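PDB 6PZ2: dihydropteroate synthase from Clostridioides difficile, which catalyses the folate-pathway condensation of a pterin pyrophosphate with para-aminobenzoate to give dihydropteroate, the step that sulfonamide antibiotics block in this family. Local coordinates for residues A[12-17]-A[244-249]; A[18-23]-A[73-78]; A[99-104]-A[128-133]; A[113-118]-A[139-144]. All blocks are in the same frame, centred on the assembly; numbering follows the deposited sequence. Where two conformers were deposited one is given.

Interaction 1 (A[12-17]-A[244-249]); sequences TYIMGI and DIVRVH. With PT1 (pteroic acid), chain K; SO4 (sulfate ion), chain B.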
# COMPACT_ATOMS: atom_id res chain seq x y z
N THR A 12 -13.67 -0.46 -3.99
CA THR A 12 -13.48 -0.86 -2.62
C THR A 12 -14.27 0.12 -1.74
O THR A 12 -14.35 1.31 -2.10
CB THR A 12 -12.00 -0.86 -2.25
OG1 THR A 12 -11.30 -1.75 -3.11
CG2 THR A 12 -11.78 -1.30 -0.82
N TYR A 13 -14.93 -0.42 -0.71
CA TYR A 13 -15.76 0.32 0.23
C TYR A 13 -14.99 0.37 1.55
O TYR A 13 -14.20 -0.55 1.87
CB TYR A 13 -17.17 -0.30 0.34
CG TYR A 13 -17.95 -0.24 -0.95
CD1 TYR A 13 -18.65 0.90 -1.30
CD2 TYR A 13 -17.86 -1.25 -1.87
CE1 TYR A 13 -19.29 1.00 -2.53
CE2 TYR A 13 -18.51 -1.17 -3.10
CZ TYR A 13 -19.20 -0.03 -3.44
OH TYR A 13 -19.83 0.05 -4.65
N ILE A 14 -15.20 1.47 2.25
CA ILE A 14 -14.46 1.75 3.43
C ILE A 14 -15.41 1.75 4.63
O ILE A 14 -16.36 2.51 4.67
CB ILE A 14 -13.72 3.10 3.33
CG1 ILE A 14 -12.87 3.19 2.06
CG2 ILE A 14 -12.90 3.33 4.59
CD1 ILE A 14 -11.79 2.14 1.96
N MET A 15 -15.05 0.98 5.64
CA MET A 15 -15.79 0.95 6.88
C MET A 15 -14.96 1.67 7.94
O MET A 15 -13.90 1.21 8.27
CB MET A 15 -16.08 -0.50 7.29
CG MET A 15 -16.56 -0.72 8.74
SD MET A 15 -16.80 -2.49 9.12
CE MET A 15 -18.36 -2.69 8.26
N GLY A 16 -15.45 2.78 8.50
CA GLY A 16 -14.75 3.47 9.58
C GLY A 16 -15.08 2.92 10.96
O GLY A 16 -16.19 2.55 11.24
N ILE A 17 -14.13 2.91 11.86
CA ILE A 17 -14.34 2.31 13.16
C ILE A 17 -14.78 3.39 14.15
O ILE A 17 -14.13 4.41 14.28
CB ILE A 17 -13.04 1.63 13.59
CG1 ILE A 17 -12.69 0.49 12.64
CG2 ILE A 17 -13.14 1.19 15.05
CD1 ILE A 17 -11.29 -0.06 12.79
N ASP A 244 -13.50 -6.52 -0.62
CA ASP A 244 -14.52 -5.56 -1.03
C ASP A 244 -14.63 -4.42 -0.03
O ASP A 244 -15.02 -3.31 -0.39
CB ASP A 244 -15.89 -6.26 -1.11
CG ASP A 244 -15.96 -7.19 -2.30
OD1 ASP A 244 -15.99 -6.65 -3.44
OD2 ASP A 244 -15.90 -8.43 -2.09
N ILE A 245 -14.38 -4.71 1.24
CA ILE A 245 -14.58 -3.73 2.27
C ILE A 245 -13.39 -3.84 3.21
O ILE A 245 -13.11 -4.97 3.64
CB ILE A 245 -15.88 -4.00 3.07
CG1 ILE A 245 -17.11 -4.18 2.18
CG2 ILE A 245 -16.08 -2.92 4.12
CD1 ILE A 245 -18.39 -4.51 2.90
N VAL A 246 -12.81 -2.71 3.59
CA VAL A 246 -11.76 -2.70 4.60
C VAL A 246 -12.27 -1.92 5.81
O VAL A 246 -12.84 -0.84 5.67
CB VAL A 246 -10.43 -2.12 4.09
CG1 VAL A 246 -9.78 -3.07 3.09
CG2 VAL A 246 -10.56 -0.73 3.48
N ARG A 247 -12.01 -2.47 6.99
CA ARG A 247 -12.41 -1.84 8.23
C ARG A 247 -11.16 -1.15 8.80
O ARG A 247 -10.26 -1.86 9.22
CB ARG A 247 -12.91 -2.91 9.22
CG ARG A 247 -13.35 -2.43 10.59
CD ARG A 247 -13.84 -3.55 11.51
NE ARG A 247 -14.20 -3.15 12.87
CZ ARG A 247 -13.35 -2.91 13.85
NH1 ARG A 247 -12.04 -3.09 13.69
NH2 ARG A 247 -13.81 -2.46 15.01
N VAL A 248 -11.16 0.17 8.92
CA VAL A 248 -9.97 0.97 9.19
C VAL A 248 -10.25 2.08 10.20
O VAL A 248 -11.37 2.59 10.27
CB VAL A 248 -9.38 1.57 7.91
CG1 VAL A 248 -8.86 0.48 6.99
CG2 VAL A 248 -10.41 2.45 7.20
N HIS A 249 -9.22 2.43 10.98
CA HIS A 249 -9.25 3.67 11.77
C HIS A 249 -9.01 4.93 10.93
O HIS A 249 -9.48 5.99 11.30
CB HIS A 249 -8.17 3.63 12.84
CG HIS A 249 -8.36 2.48 13.75
ND1 HIS A 249 -7.74 1.27 13.52
CD2 HIS A 249 -9.09 2.36 14.88
CE1 HIS A 249 -8.10 0.44 14.49
NE2 HIS A 249 -8.93 1.08 15.33
C2 PT1 K . -12.13 -7.42 12.13
C3 PT1 K . -12.33 -6.80 13.42
C5 PT1 K . -13.72 -6.50 13.74
N6 PT1 K . -11.34 -6.49 14.31
C7 PT1 K . -14.42 -7.41 11.69
N9 PT1 K . -14.68 -6.84 12.87
C10 PT1 K . -11.65 -5.93 15.49
N11 PT1 K . -15.42 -7.71 10.83
C12 PT1 K . -12.99 -5.67 15.81
C21 PT1 K . -4.35 -7.46 17.70
O22 PT1 K . -3.81 -8.55 17.45
O1 PT1 K . -10.90 -7.76 11.70
N4 PT1 K . -13.17 -7.73 11.32
N8 PT1 K . -13.98 -5.92 14.93
C13 PT1 K . -10.54 -5.62 16.47
N14 PT1 K . -9.89 -6.87 16.82
C15 PT1 K . -8.56 -6.96 17.08
C16 PT1 K . -7.76 -5.84 17.34
C17 PT1 K . -7.97 -8.22 17.04
C18 PT1 K . -6.40 -6.01 17.57
C19 PT1 K . -6.61 -8.39 17.27
C20 PT1 K . -5.82 -7.28 17.53
O23 PT1 K . -3.64 -6.51 18.04
S SO4 B . -10.29 -1.92 16.89
O1 SO4 B . -9.59 -2.76 17.89
O2 SO4 B . -11.72 -2.32 16.82
O3 SO4 B . -9.66 -2.12 15.56
O4 SO4 B . -10.19 -0.50 17.28
O HOH W 1 -11.81 5.50 13.66
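Ile17 lies at about a right angle across Arg247, with its CG1 3.6 Å above the centre of the guanidinium plane. The opposite face carries the pterin of pteroic acid, whose N8 is 3.3 Å from Arg247 CZ. Held between them, the cation turns its edge to the sulfate: Arg247 NH2 donates to O2 at 2.8 Å, and NH1 to O3. The arginine chain stays extended, CG anti to the backbone N (chi1 179°) and straight on to NE, where Asp53 forms a salt bridge. Ile17 CD1 sits 3.6 Å from the centroid of the His249 ring, a CH-pi contact over the face, while His249 NE2 at the ring's edge donates to sulfate O4 at 2.8 Å; ND1 is hydrogen-bonded to Ser211, which helps fix the ring's rotation. The branched Ile17 thus packs against both flat anion-binding groups. Met15 crosses Arg247 nearer the backbone, its SD 3.8 Å from Arg247 CG, on the face shared with Tyr13 and Ile245. On the other face Ile14 and Val246 point the same way, with Ile14 CD1 and Val246 CG2 3.5 Å apart, tighter than a usual contact.

Between these two layers of side chains the strands run parallel in register. Tyr13 N bonds to Asp244 O, Val246 N to Tyr13 O, Met15 N to Val246 O and Val248 N to Met15 O, with a weaker bond from Ile17 N to Val248 O. This pairing of first and last strands closes the TIM barrel. Helices 228-240 and 251-265 cover the face of Ile14 and Val246, and strand 51-55 flanks 13-17 on its far side.

Interaction 2 (A[18-23]-A[73-78]); sequences LNVTPD and RRVIPV. With SO4 (sulfate ion), chain B.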
# COMPACT_ATOMS: atom_id res chain seq x y z
N LEU A 18 -15.88 3.15 14.89
CA LEU A 18 -16.33 4.03 15.96
C LEU A 18 -16.54 3.19 17.22
O LEU A 18 -17.61 2.59 17.37
CB LEU A 18 -17.63 4.73 15.53
CG LEU A 18 -18.18 5.75 16.53
CD1 LEU A 18 -17.18 6.86 16.76
CD2 LEU A 18 -19.49 6.36 16.05
N ASN A 19 -15.55 3.16 18.11
CA ASN A 19 -15.65 2.47 19.41
C ASN A 19 -16.12 3.47 20.47
O ASN A 19 -15.59 4.55 20.56
CB ASN A 19 -14.33 1.85 19.87
CG ASN A 19 -13.94 0.65 19.01
OD1 ASN A 19 -14.74 -0.26 18.79
ND2 ASN A 19 -12.71 0.66 18.49
N VAL A 20 -17.10 3.11 21.30
CA VAL A 20 -17.65 4.06 22.25
C VAL A 20 -17.60 3.45 23.65
O VAL A 20 -18.39 3.84 24.50
CB VAL A 20 -19.07 4.52 21.88
CG1 VAL A 20 -19.09 5.27 20.56
CG2 VAL A 20 -20.07 3.38 21.84
N THR A 21 -16.67 2.53 23.87
CA THR A 21 -16.32 2.15 25.24
C THR A 21 -15.76 3.37 25.98
O THR A 21 -15.26 4.34 25.36
CB THR A 21 -15.25 1.05 25.28
OG1 THR A 21 -14.08 1.46 24.57
CG2 THR A 21 -15.72 -0.25 24.67
N PRO A 22 -15.78 3.31 27.31
CA PRO A 22 -15.23 4.38 28.16
C PRO A 22 -13.76 4.72 27.86
O PRO A 22 -13.46 5.92 27.70
CB PRO A 22 -15.37 3.88 29.60
CG PRO A 22 -16.51 2.90 29.55
CD PRO A 22 -16.58 2.39 28.12
N ASP A 23 -12.88 3.72 27.72
CA ASP A 23 -11.44 3.90 27.37
C ASP A 23 -11.32 4.61 26.03
O ASP A 23 -10.24 5.08 25.68
CB ASP A 23 -10.60 2.62 27.17
CG ASP A 23 -9.17 2.85 26.64
OD1 ASP A 23 -8.41 3.59 27.31
OD2 ASP A 23 -8.82 2.33 25.54
N ARG A 73 -26.72 0.65 26.28
CA ARG A 73 -26.68 2.01 26.87
C ARG A 73 -25.62 2.84 26.14
O ARG A 73 -25.81 4.02 25.89
CB ARG A 73 -26.37 1.97 28.37
CG ARG A 73 -27.54 1.55 29.24
CD ARG A 73 -27.27 1.70 30.73
NE ARG A 73 -26.20 0.87 31.29
CZ ARG A 73 -26.37 -0.27 31.94
NH1 ARG A 73 -25.36 -0.80 32.61
NH2 ARG A 73 -27.54 -0.88 31.95
N ARG A 74 -24.51 2.19 25.76
CA ARG A 74 -23.45 2.90 25.04
C ARG A 74 -23.86 3.13 23.58
O ARG A 74 -23.65 4.23 23.08
CB ARG A 74 -22.14 2.12 25.08
CG ARG A 74 -21.55 2.00 26.48
CD ARG A 74 -20.58 0.85 26.52
NE ARG A 74 -20.01 0.70 27.85
CZ ARG A 74 -18.94 -0.04 28.13
NH1 ARG A 74 -18.32 -0.67 27.15
NH2 ARG A 74 -18.55 -0.16 29.39
N VAL A 75 -24.45 2.14 22.91
CA VAL A 75 -24.63 2.31 21.46
C VAL A 75 -25.97 2.96 21.10
O VAL A 75 -26.00 3.63 20.06
CB VAL A 75 -24.41 1.00 20.69
CG1 VAL A 75 -23.02 0.43 20.96
CG2 VAL A 75 -25.47 -0.05 21.00
N ILE A 76 -27.04 2.80 21.89
CA ILE A 76 -28.40 3.25 21.45
C ILE A 76 -28.43 4.76 21.18
O ILE A 76 -28.91 5.21 20.12
CB ILE A 76 -29.48 2.83 22.47
CG1 ILE A 76 -29.68 1.32 22.46
CG2 ILE A 76 -30.81 3.52 22.24
CD1 ILE A 76 -30.16 0.80 21.13
N PRO A 77 -27.95 5.56 22.12
CA PRO A 77 -27.95 7.00 21.84
C PRO A 77 -27.08 7.42 20.64
O PRO A 77 -27.41 8.37 19.95
CB PRO A 77 -27.39 7.69 23.10
CG PRO A 77 -27.07 6.57 24.09
CD PRO A 77 -27.28 5.24 23.39
N VAL A 78 -26.01 6.69 20.38
CA VAL A 78 -25.17 7.02 19.23
C VAL A 78 -25.89 6.67 17.93
O VAL A 78 -25.84 7.47 16.99
CB VAL A 78 -23.79 6.33 19.30
CG1 VAL A 78 -22.94 6.68 18.09
CG2 VAL A 78 -23.07 6.66 20.59
S SO4 B . -10.29 -1.92 16.89
O1 SO4 B . -9.59 -2.76 17.89
O2 SO4 B . -11.72 -2.32 16.82
O3 SO4 B . -9.66 -2.12 15.56
O4 SO4 B . -10.19 -0.50 17.28
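The guanidinium of Arg74 lies against the ring of Pro22: Pro22 CD stands 3.3 Å above the centre of the plane, with Arg74 CZ its nearest atom at 3.4 Å. The side chains meet at about a right angle, so the proline presents CD and CG. Thr21 approaches obliquely, its CG2 3.6 Å from Arg74 NH1. The arginine's polar atoms are used in other directions, NE in a salt bridge with Glu70 and NH1 in a hydrogen bond to Gly56 O, and both help to fix the rotation of the plane. Arginine suits this place because its chain, extended from CG to NE, carries a charge out to polar partners while the flat face of its guanidinium, which has no N-H pointing out of it, can lie against the proline ring.

The segments belong to the first two beta-alpha units of the TIM barrel: 18-23 ends strand 13-19 and enters the following loop, whereas 73-78 is part of helix 68-85, after strand 51-55. Nearer the backbone of Arg74 the contact is mostly aliphatic. Val20 and Arg74 run antiparallel alongside one another, bringing Val20 CG2 to 4.0 Å from Arg74 CB and 3.9 Å from Arg74 O. The other methyl of Val20, CG1, faces Val78 CG2 at 4.2 Å. Leu18 has its CG anti to the backbone N (chi1 -176°), and its CD2 reaches Val78 CG1 at 4.0 Å. Compact branched residues fit here, since Leu54 of strand 51-55 touches Leu18, Val20 and Val78 alike. Asn19 ND2, on another side, makes a weak hydrogen bond to sulfate O4.

Interaction 3 (A[99-104]-A[128-133]); sequences VAEEAL and GKYDAE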
# COMPACT_ATOMS: atom_id res chain seq x y z
N VAL A 99 -28.41 -7.27 21.52
CA VAL A 99 -27.84 -6.00 21.12
C VAL A 99 -28.17 -5.75 19.64
O VAL A 99 -28.63 -4.67 19.25
CB VAL A 99 -26.32 -5.98 21.36
CG1 VAL A 99 -25.72 -4.70 20.82
CG2 VAL A 99 -25.98 -6.17 22.82
N ALA A 100 -27.90 -6.76 18.83
CA ALA A 100 -28.16 -6.64 17.39
C ALA A 100 -29.62 -6.28 17.10
O ALA A 100 -29.94 -5.45 16.21
CB ALA A 100 -27.82 -7.95 16.71
N GLU A 101 -30.50 -6.99 17.79
CA GLU A 101 -31.93 -6.77 17.64
C GLU A 101 -32.31 -5.30 17.88
O GLU A 101 -33.01 -4.71 17.04
CB GLU A 101 -32.75 -7.62 18.61
CG GLU A 101 -34.24 -7.34 18.46
CD GLU A 101 -35.11 -8.58 18.46
OE1 GLU A 101 -34.83 -9.52 19.26
OE2 GLU A 101 -36.03 -8.61 17.64
N GLU A 102 -31.91 -4.75 19.02
CA GLU A 102 -32.24 -3.33 19.31
C GLU A 102 -31.65 -2.41 18.24
O GLU A 102 -32.32 -1.47 17.77
CB GLU A 102 -31.75 -2.90 20.70
CG GLU A 102 -32.61 -3.41 21.86
CD GLU A 102 -34.11 -3.49 21.59
OE1 GLU A 102 -34.66 -4.65 21.47
OE2 GLU A 102 -34.71 -2.41 21.41
N ALA A 103 -30.41 -2.69 17.86
CA ALA A 103 -29.73 -1.85 16.86
C ALA A 103 -30.52 -1.91 15.55
O ALA A 103 -30.64 -0.89 14.83
CB ALA A 103 -28.30 -2.30 16.66
N LEU A 104 -30.96 -3.12 15.21
CA LEU A 104 -31.63 -3.29 13.92
C LEU A 104 -33.02 -2.64 13.96
O LEU A 104 -33.46 -2.07 12.96
CB LEU A 104 -31.72 -4.79 13.61
CG LEU A 104 -30.42 -5.41 13.11
CD1 LEU A 104 -30.53 -6.92 13.08
CD2 LEU A 104 -30.08 -4.88 11.73
N GLY A 128 -32.09 -12.77 10.15
CA GLY A 128 -33.17 -13.18 9.23
C GLY A 128 -34.42 -12.34 9.43
O GLY A 128 -34.98 -11.78 8.48
N LYS A 129 -34.80 -12.23 10.70
CA LYS A 129 -35.99 -11.49 11.12
C LYS A 129 -35.98 -10.05 10.59
O LYS A 129 -37.03 -9.58 10.22
CB LYS A 129 -36.04 -11.51 12.65
CG LYS A 129 -37.10 -10.65 13.33
CD LYS A 129 -37.06 -10.97 14.83
CE LYS A 129 -38.15 -10.34 15.67
NZ LYS A 129 -38.04 -10.80 17.07
N TYR A 130 -34.83 -9.35 10.59
CA TYR A 130 -34.84 -7.96 10.17
C TYR A 130 -34.35 -7.86 8.73
O TYR A 130 -34.22 -6.76 8.21
CB TYR A 130 -34.06 -7.08 11.15
CG TYR A 130 -34.74 -6.96 12.49
CD1 TYR A 130 -35.73 -6.03 12.72
CD2 TYR A 130 -34.42 -7.84 13.50
CE1 TYR A 130 -36.37 -5.95 13.95
CE2 TYR A 130 -35.05 -7.79 14.73
CZ TYR A 130 -36.05 -6.86 14.95
OH TYR A 130 -36.67 -6.87 16.16
N ASP A 131 -34.06 -8.98 8.09
CA ASP A 131 -33.51 -8.91 6.75
C ASP A 131 -32.22 -8.11 6.76
O ASP A 131 -31.98 -7.28 5.88
CB ASP A 131 -34.46 -8.20 5.79
CG ASP A 131 -35.33 -9.20 5.07
OD1 ASP A 131 -34.81 -9.94 4.18
OD2 ASP A 131 -36.50 -9.27 5.46
N ALA A 132 -31.39 -8.34 7.76
CA ALA A 132 -30.19 -7.51 7.87
C ALA A 132 -29.06 -8.09 6.99
O ALA A 132 -29.06 -9.27 6.60
CB ALA A 132 -29.77 -7.49 9.31
N GLU A 133 -28.06 -7.25 6.76
CA GLU A 133 -26.78 -7.72 6.25
C GLU A 133 -25.99 -8.21 7.45
O GLU A 133 -26.21 -7.73 8.55
CB GLU A 133 -26.05 -6.59 5.54
CG GLU A 133 -27.03 -5.64 4.93
CD GLU A 133 -26.78 -5.43 3.47
OE1 GLU A 133 -27.37 -6.18 2.67
OE2 GLU A 133 -25.95 -4.56 3.17
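Glu101 and Tyr130 are brought together by their torsions: the glutamate places CG anti to its backbone nitrogen (chi1 179°) and then bends at its second torsion, while the tyrosine turns CG anti to its own carbonyl carbon, so that the ring reaches across to the helix of the glutamate. In this outer layer of the TIM barrel, helix 97-105 packs against the C-terminal end of helix 123-129 and the link to strand 133-137, where a Schellman motif puts Asp131 at positive phi. The carboxylate and ring planes stand 86° apart, and Glu101 OE2 lies at the ring's edge, in its plane. The hydroxyl of Tyr130 donates to OE2 in a bond modelled as very short, a length best taken with caution. Lys129, its chain fully extended, brings NZ to the syn lone pair of the same OE2 at 3.0 Å, giving a salt bridge. In the model one oxygen takes both donors, and the ammonium probably favours the ionised carboxylate at this partly exposed site.

Toward the interior the contact is apolar. Leu104 crosses Tyr130 obliquely and rests its CB over one face of the ring, offset toward the rim, at 4.2 Å from the centroid, a CH-pi contact. A leucine suits the place because its branches extend past the ring to the chain entering strand 133-137, where the short side chain of Ala132 meets both methyls of Leu104. Val126 of helix 123-129 and Val111 of strand 110-113 also touch Leu104. At the inner end of the contact, Leu104 CD2 meets Ala132 CB at 3.6 Å.

Interaction 4 (A[113-118]-A[139-144]); sequences DVWGLR and NQDGTN. With PT1 (pteroic acid), chain K.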
# COMPACT_ATOMS: atom_id res chain seq x y z
N ASP A 113 -20.58 -9.54 13.20
CA ASP A 113 -20.43 -10.52 14.29
C ASP A 113 -19.04 -11.14 14.29
O ASP A 113 -18.77 -12.01 13.48
CB ASP A 113 -21.46 -11.63 14.12
CG ASP A 113 -21.51 -12.62 15.27
OD1 ASP A 113 -20.61 -12.58 16.14
OD2 ASP A 113 -22.48 -13.39 15.32
N VAL A 114 -18.22 -10.81 15.28
CA VAL A 114 -16.85 -11.32 15.36
C VAL A 114 -16.81 -12.75 15.89
O VAL A 114 -15.71 -13.25 16.10
CB VAL A 114 -15.93 -10.44 16.22
CG1 VAL A 114 -15.82 -9.02 15.67
CG2 VAL A 114 -16.34 -10.44 17.69
N TRP A 115 -17.95 -13.40 16.09
CA TRP A 115 -17.98 -14.85 16.33
C TRP A 115 -18.74 -15.59 15.23
O TRP A 115 -18.93 -16.79 15.29
CB TRP A 115 -18.56 -15.13 17.72
CG TRP A 115 -17.50 -15.03 18.76
CD1 TRP A 115 -17.28 -14.02 19.65
CD2 TRP A 115 -16.46 -15.99 18.96
NE1 TRP A 115 -16.17 -14.30 20.41
CE2 TRP A 115 -15.65 -15.50 20.00
CE3 TRP A 115 -16.15 -17.21 18.35
CZ2 TRP A 115 -14.52 -16.18 20.44
CZ3 TRP A 115 -15.06 -17.91 18.82
CH2 TRP A 115 -14.26 -17.40 19.85
N GLY A 116 -19.15 -14.89 14.18
CA GLY A 116 -19.62 -15.57 12.99
C GLY A 116 -20.82 -16.46 13.27
O GLY A 116 -20.93 -17.56 12.71
N LEU A 117 -21.71 -15.92 14.10
CA LEU A 117 -22.99 -16.44 14.46
C LEU A 117 -22.82 -17.55 15.50
O LEU A 117 -23.79 -18.18 15.79
CB LEU A 117 -23.78 -16.98 13.27
CG LEU A 117 -23.92 -16.04 12.08
CD1 LEU A 117 -24.69 -16.73 10.97
CD2 LEU A 117 -24.63 -14.76 12.48
N ARG A 118 -21.64 -17.79 16.04
CA ARG A 118 -21.47 -18.97 16.91
C ARG A 118 -21.61 -18.63 18.40
O ARG A 118 -21.60 -19.54 19.20
CB ARG A 118 -20.06 -19.57 16.78
CG ARG A 118 -19.68 -20.04 15.38
CD ARG A 118 -20.71 -20.85 14.64
NE ARG A 118 -20.26 -21.29 13.32
CZ ARG A 118 -19.35 -22.23 13.14
NH1 ARG A 118 -18.95 -22.97 14.17
NH2 ARG A 118 -18.81 -22.40 11.94
N ASN A 139 -13.42 -16.92 13.78
CA ASN A 139 -12.80 -16.68 15.09
C ASN A 139 -12.72 -18.02 15.82
O ASN A 139 -13.52 -18.87 15.54
CB ASN A 139 -13.68 -15.73 15.93
CG ASN A 139 -13.02 -15.15 17.16
OD1 ASN A 139 -11.92 -15.54 17.56
ND2 ASN A 139 -13.68 -14.15 17.73
N GLN A 140 -11.78 -18.18 16.74
CA GLN A 140 -11.74 -19.35 17.58
C GLN A 140 -10.88 -19.00 18.80
O GLN A 140 -10.13 -17.99 18.79
CB GLN A 140 -11.18 -20.57 16.86
CG GLN A 140 -9.67 -20.49 16.57
CD GLN A 140 -9.05 -21.75 16.01
OE1 GLN A 140 -9.69 -22.51 15.29
NE2 GLN A 140 -7.78 -21.95 16.35
N ASP A 141 -10.96 -19.83 19.83
CA ASP A 141 -10.00 -19.59 20.91
C ASP A 141 -8.73 -20.40 20.69
O ASP A 141 -8.79 -21.55 20.27
CB ASP A 141 -10.55 -19.90 22.30
CG ASP A 141 -11.58 -18.87 22.75
OD1 ASP A 141 -11.56 -17.71 22.25
OD2 ASP A 141 -12.45 -19.28 23.51
N GLY A 142 -7.61 -19.77 21.01
CA GLY A 142 -6.30 -20.31 20.75
C GLY A 142 -6.00 -20.41 19.26
O GLY A 142 -6.82 -20.06 18.38
N THR A 143 -4.84 -21.00 19.01
CA THR A 143 -4.20 -20.93 17.70
C THR A 143 -3.93 -22.32 17.14
O THR A 143 -3.05 -22.46 16.30
CB THR A 143 -2.91 -20.12 17.79
OG1 THR A 143 -2.04 -20.81 18.68
CG2 THR A 143 -3.13 -18.70 18.27
N ASN A 144 -4.72 -23.34 17.50
CA ASN A 144 -4.45 -24.68 16.99
C ASN A 144 -5.38 -24.98 15.82
O ASN A 144 -6.56 -24.69 15.82
CB ASN A 144 -4.55 -25.77 18.06
CG ASN A 144 -4.25 -27.12 17.45
OD1 ASN A 144 -5.17 -27.86 17.08
ND2 ASN A 144 -2.97 -27.41 17.22
C2 PT1 K . -12.13 -7.42 12.13
C3 PT1 K . -12.33 -6.80 13.42
C5 PT1 K . -13.72 -6.50 13.74
N6 PT1 K . -11.34 -6.49 14.31
C7 PT1 K . -14.42 -7.41 11.69
N9 PT1 K . -14.68 -6.84 12.87
C10 PT1 K . -11.65 -5.93 15.49
N11 PT1 K . -15.42 -7.71 10.83
C12 PT1 K . -12.99 -5.67 15.81
C21 PT1 K . -4.35 -7.46 17.70
O22 PT1 K . -3.81 -8.55 17.45
O1 PT1 K . -10.90 -7.76 11.70
N4 PT1 K . -13.17 -7.73 11.32
N8 PT1 K . -13.98 -5.92 14.93
C13 PT1 K . -10.54 -5.62 16.47
N14 PT1 K . -9.89 -6.87 16.82
C15 PT1 K . -8.56 -6.96 17.08
C16 PT1 K . -7.76 -5.84 17.34
C17 PT1 K . -7.97 -8.22 17.04
C18 PT1 K . -6.40 -6.01 17.57
C19 PT1 K . -6.61 -8.39 17.27
C20 PT1 K . -5.82 -7.28 17.53
O23 PT1 K . -3.64 -6.51 18.04
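Asn139 reaches toward the loop at 113-118, with CB lying over the six-membered ring of Trp115, 4.0 Å from its centroid in a CH-pi contact, and also near the carbonyl oxygen of Val114. CG stands anti to the backbone N (chi1 -166°), which carries the amide on across the indole; CG itself is 3.7 Å from Trp115 CH2. The amide and ring planes are only 13° apart, a stacked arrangement. At the tip, OD1 lies 3.8 Å from Trp115 CH2, whereas ND2 sits 3.3 Å above the plane of the indole, over its centre. ND2 also donates to Val114 O at 2.8 Å, with an N-H...O angle of 155°, the acceptor lying in the amide plane. Asparagine suits this buried spot: it is short, flat enough to stack, and able to satisfy a loop carbonyl.

Asp141 OD1 comes to the indole's edge, in plane, 3.6 Å from Trp115 CH2. Within 113-118 the backbone is held by Asp113, whose OD1 accepts from Trp115 N in an Asx turn and whose OD2 accepts from Leu117 N. Tyr95 meets the indole edge-to-face, and Lys119 makes a cation-pi contact with it. Val114 CG1 lies 3.7 Å from N8 of pteroic acid. The contact joins the loops after strands 110-113 and 133-137, at the C-terminal strand ends where TIM barrels carry their active sites, here the pterin pocket.

In the fold
The four contacts belong to one TIM barrel. Interaction 1 joins its first and last strands, 13-19 and 245-248, and the other three are nested within the loop it closes. Interaction 2 adjoins it along strand 13-19, their centres about 19 Å apart, and comes before interactions 3 and 4, whose segments alternate along the chain. Interactions 2 and 3 touch in the outer helical layer, where Ile76 packs on Glu102. Interaction 4 lies about 21 Å from interaction 1 between centres, yet both meet pteroic acid, so the pocket is lined from separate parts of the barrel. Interactions 1 and 2 share the sulfate, while interaction 3 lies away from the ligand.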